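Local coordinates for protein tyrosinase (Aspergillus oryzae, PDB 6JU8) that probably oxidises L-tyrosine and L-dopa to L-dopaquinone with molecular oxygen at a dinuclear copper centre, an early step of melanin biosynthesis, at residues L67-H71 against W106-Y110. The protein carries 1 engineered substitution. Numbering follows the deposited sequence.
Sequences LAGIH and WHRVY. With CU (copper (II) ion), chain C.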
ATOM      1  N   LEU A  67      21.659 -12.653  -2.978  1.00  9.02           N
ATOM      2  CA  LEU A  67      21.112 -13.800  -2.251  1.00  9.33           C
ATOM      3  C   LEU A  67      19.739 -14.202  -2.766  1.00  9.38           C
ATOM      4  O   LEU A  67      19.493 -15.392  -3.018  1.00  9.42           O
ATOM      5  CB  LEU A  67      21.031 -13.470  -0.752  1.00 10.06           C
ATOM      6  CG  LEU A  67      22.397 -13.309  -0.086  1.00 10.97           C
ATOM      7  CD1 LEU A  67      22.220 -12.725   1.302  1.00 13.03           C
ATOM      8  CD2 LEU A  67      23.102 -14.667  -0.023  1.00 12.92           C
ATOM      9  N   ALA A  68      18.856 -13.224  -2.986  1.00  8.99           N
ATOM     10  CA  ALA A  68      17.575 -13.493  -3.632  1.00  9.36           C
ATOM     11  C   ALA A  68      17.767 -14.035  -5.045  1.00  8.41           C
ATOM     12  O   ALA A  68      16.992 -14.868  -5.523  1.00  9.82           O
ATOM     13  CB  ALA A  68      16.746 -12.226  -3.670  1.00  9.71           C
ATOM     14  N   GLY A  69      18.822 -13.590  -5.730  1.00 10.00           N
ATOM     15  CA  GLY A  69      19.074 -14.029  -7.091  1.00  9.94           C
ATOM     16  C   GLY A  69      19.437 -15.489  -7.175  1.00 10.30           C
ATOM     17  O   GLY A  69      19.302 -16.095  -8.241  1.00 13.04           O
ATOM     18  N   ILE A  70      19.865 -16.117  -6.080  1.00  9.44           N
ATOM     19  CA  ILE A  70      20.144 -17.563  -6.139  1.00  9.77           C
ATOM     20  C   ILE A  70      18.925 -18.321  -6.586  1.00  8.81           C
ATOM     21  O   ILE A  70      19.019 -19.310  -7.325  1.00 10.99           O
ATOM     22  CB  ILE A  70      20.609 -18.047  -4.741  1.00 10.08           C
ATOM     23  CG1 ILE A  70      22.000 -17.496  -4.396  1.00 10.51           C
ATOM     24  CG2 ILE A  70      20.585 -19.563  -4.677  1.00 11.03           C
ATOM     25  CD1 ILE A  70      22.396 -17.643  -2.949  1.00 10.58           C
ATOM     26  N   HIS A  71      17.760 -17.904  -6.101  1.00  9.62           N
ATOM     27  CA  HIS A  71      16.523 -18.662  -6.282  1.00  9.02           C
ATOM     28  C   HIS A  71      16.089 -18.702  -7.746  1.00  9.07           C
ATOM     29  O   HIS A  71      15.620 -19.729  -8.211  1.00 13.42           O
ATOM     30  CB  HIS A  71      15.446 -18.005  -5.426  1.00  9.65           C
ATOM     31  CG  HIS A  71      14.143 -18.714  -5.348  1.00  8.57           C
ATOM     32  ND1 HIS A  71      13.049 -18.246  -6.061  1.00 10.14           N
ATOM     33  CD2 HIS A  71      13.733 -19.816  -4.693  1.00 11.30           C
ATOM     34  CE1 HIS A  71      12.019 -19.059  -5.804  1.00 12.16           C
ATOM     35  NE2 HIS A  71      12.400 -20.011  -4.983  1.00 12.65           N
ATOM     36  N   TRP A 106      16.597 -28.415  -0.306  1.00  9.03           N
ATOM     37  CA  TRP A 106      17.260 -27.249  -0.933  1.00  9.04           C
ATOM     38  C   TRP A 106      16.886 -25.994  -0.176  1.00  8.66           C
ATOM     39  O   TRP A 106      17.735 -25.152   0.163  1.00  9.35           O
ATOM     40  CB  TRP A 106      16.869 -27.170  -2.433  1.00  9.71           C
ATOM     41  CG  TRP A 106      17.683 -26.098  -3.111  1.00  8.90           C
ATOM     42  CD1 TRP A 106      18.877 -26.293  -3.751  1.00  9.85           C
ATOM     43  CD2 TRP A 106      17.390 -24.709  -3.205  1.00  9.00           C
ATOM     44  NE1 TRP A 106      19.364 -25.093  -4.246  1.00  9.44           N
ATOM     45  CE2 TRP A 106      18.457 -24.111  -3.911  1.00 10.02           C
ATOM     46  CE3 TRP A 106      16.335 -23.900  -2.741  1.00  9.24           C
ATOM     47  CZ2 TRP A 106      18.499 -22.740  -4.176  1.00  9.94           C
ATOM     48  CZ3 TRP A 106      16.379 -22.544  -3.015  1.00  8.61           C
ATOM     49  CH2 TRP A 106      17.456 -21.965  -3.723  1.00 10.53           C
ATOM     50  N   HIS A 107      15.581 -25.816   0.108  1.00  8.45           N
ATOM     51  CA  HIS A 107      15.161 -24.591   0.785  1.00  8.38           C
ATOM     52  C   HIS A 107      15.607 -24.550   2.231  1.00  8.44           C
ATOM     53  O   HIS A 107      15.847 -23.437   2.743  1.00  9.26           O
ATOM     54  CB  HIS A 107      13.638 -24.414   0.657  1.00  8.83           C
ATOM     55  CG  HIS A 107      13.228 -24.017  -0.722  1.00  9.40           C
ATOM     56  ND1 HIS A 107      12.989 -24.913  -1.757  1.00  9.65           N
ATOM     57  CD2 HIS A 107      13.031 -22.797  -1.274  1.00  9.80           C
ATOM     58  CE1 HIS A 107      12.649 -24.246  -2.861  1.00  9.81           C
ATOM     59  NE2 HIS A 107      12.678 -22.953  -2.598  1.00 10.59           N
ATOM     60  N   ARG A 108      15.795 -25.684   2.904  1.00  8.79           N
ATOM     61  CA  ARG A 108      16.323 -25.686   4.262  1.00  9.14           C
ATOM     62  C   ARG A 108      17.689 -25.021   4.265  1.00  8.58           C
ATOM     63  O   ARG A 108      17.984 -24.186   5.138  1.00 10.14           O
ATOM     64  CB  ARG A 108      16.393 -27.122   4.797  1.00  9.85           C
ATOM     65  CG  ARG A 108      17.068 -27.199   6.181  1.00 10.16           C
ATOM     66  CD  ARG A 108      16.780 -28.528   6.883  1.00 10.32           C
ATOM     67  NE  ARG A 108      15.397 -28.595   7.334  1.00  9.33           N
ATOM     68  CZ  ARG A 108      14.768 -29.664   7.780  1.00 10.04           C
ATOM     69  NH1 ARG A 108      15.361 -30.850   7.896  1.00 11.24           N
ATOM     70  NH2 ARG A 108      13.485 -29.558   8.132  1.00 10.25           N
ATOM     71  N   VAL A 109      18.544 -25.388   3.297  1.00  9.48           N
ATOM     72  CA  VAL A 109      19.881 -24.782   3.236  1.00  9.65           C
ATOM     73  C   VAL A 109      19.782 -23.315   2.863  1.00  9.26           C
ATOM     74  O   VAL A 109      20.498 -22.461   3.423  1.00  9.71           O
ATOM     75  CB  VAL A 109      20.780 -25.551   2.250  1.00 10.22           C
ATOM     76  CG1 VAL A 109      22.183 -24.927   2.219  1.00 12.04           C
ATOM     77  CG2 VAL A 109      20.924 -27.034   2.591  1.00 11.67           C
ATOM     78  N   TYR A 110      18.901 -22.955   1.931  1.00  8.69           N
ATOM     79  CA  TYR A 110      18.768 -21.557   1.488  1.00  9.26           C
ATOM     80  C   TYR A 110      18.383 -20.656   2.644  1.00  9.18           C
ATOM     81  O   TYR A 110      18.976 -19.572   2.804  1.00  9.86           O
ATOM     82  CB  TYR A 110      17.712 -21.502   0.396  1.00  9.31           C
ATOM     83  CG  TYR A 110      17.644 -20.252  -0.446  1.00  8.78           C
ATOM     84  CD1 TYR A 110      18.751 -19.478  -0.750  1.00  9.28           C
ATOM     85  CD2 TYR A 110      16.411 -19.858  -0.977  1.00  8.88           C
ATOM     86  CE1 TYR A 110      18.659 -18.347  -1.547  1.00  9.17           C
ATOM     87  CE2 TYR A 110      16.299 -18.749  -1.809  1.00  8.44           C
ATOM     88  CZ  TYR A 110      17.427 -17.982  -2.072  1.00  9.61           C
ATOM     89  OH  TYR A 110      17.274 -16.887  -2.896  1.00 10.22           O
TER
HETATM   90 CU    CU C 501      11.940 -21.906  -4.130  0.51 14.86          CU
HETATM   91  O   HOH W   1      10.273 -21.106  -3.586  1.00 22.12           O
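Leu67 O is gripped twice: Tyr110 OH donates to it at 2.7 Å, and Ile70 N, three residues along the same segment, reaches it from the opposite face of the carbonyl plane at 3.2 Å. Tyr110 OH sits at a C=O...O angle of 134°, tilted 22° from that plane. This bond ties helix 64-69 to helix 103-129 in the common central domain of tyrosinase, beside one half of the type 3 dinuclear copper centre. Both segments supply ligands to the same copper ion: His71 NE2 binds at 2.1 Å and His107 NE2 at 2.0 Å, while His98 and a water complete the site. The two imidazoles meet rim to rim, NE2 toward NE2, because both nitrogens point at one metal. Second-shell contacts hold the His107 ring: Trp106 lays CE3 over its centre, its ND1 is bonded to Phe103 O, and the second copper's ligand His376 stacks on it. Trp106 also sets CH2 against one face of Tyr110, nearer its rim. With CG anti to the backbone N (chi1 -173°), the His71 ring runs past the phenol toward the copper, its CB 3.3 Å from Tyr110 OH; Phe372 meets this ring edge-to-face. Ile70 fills the angle between the two large aromatics, its CG2 meeting the edge of the indole at Trp106 CZ2, 3.8 Å away, and its CB lying equally close to Tyr110 CE1.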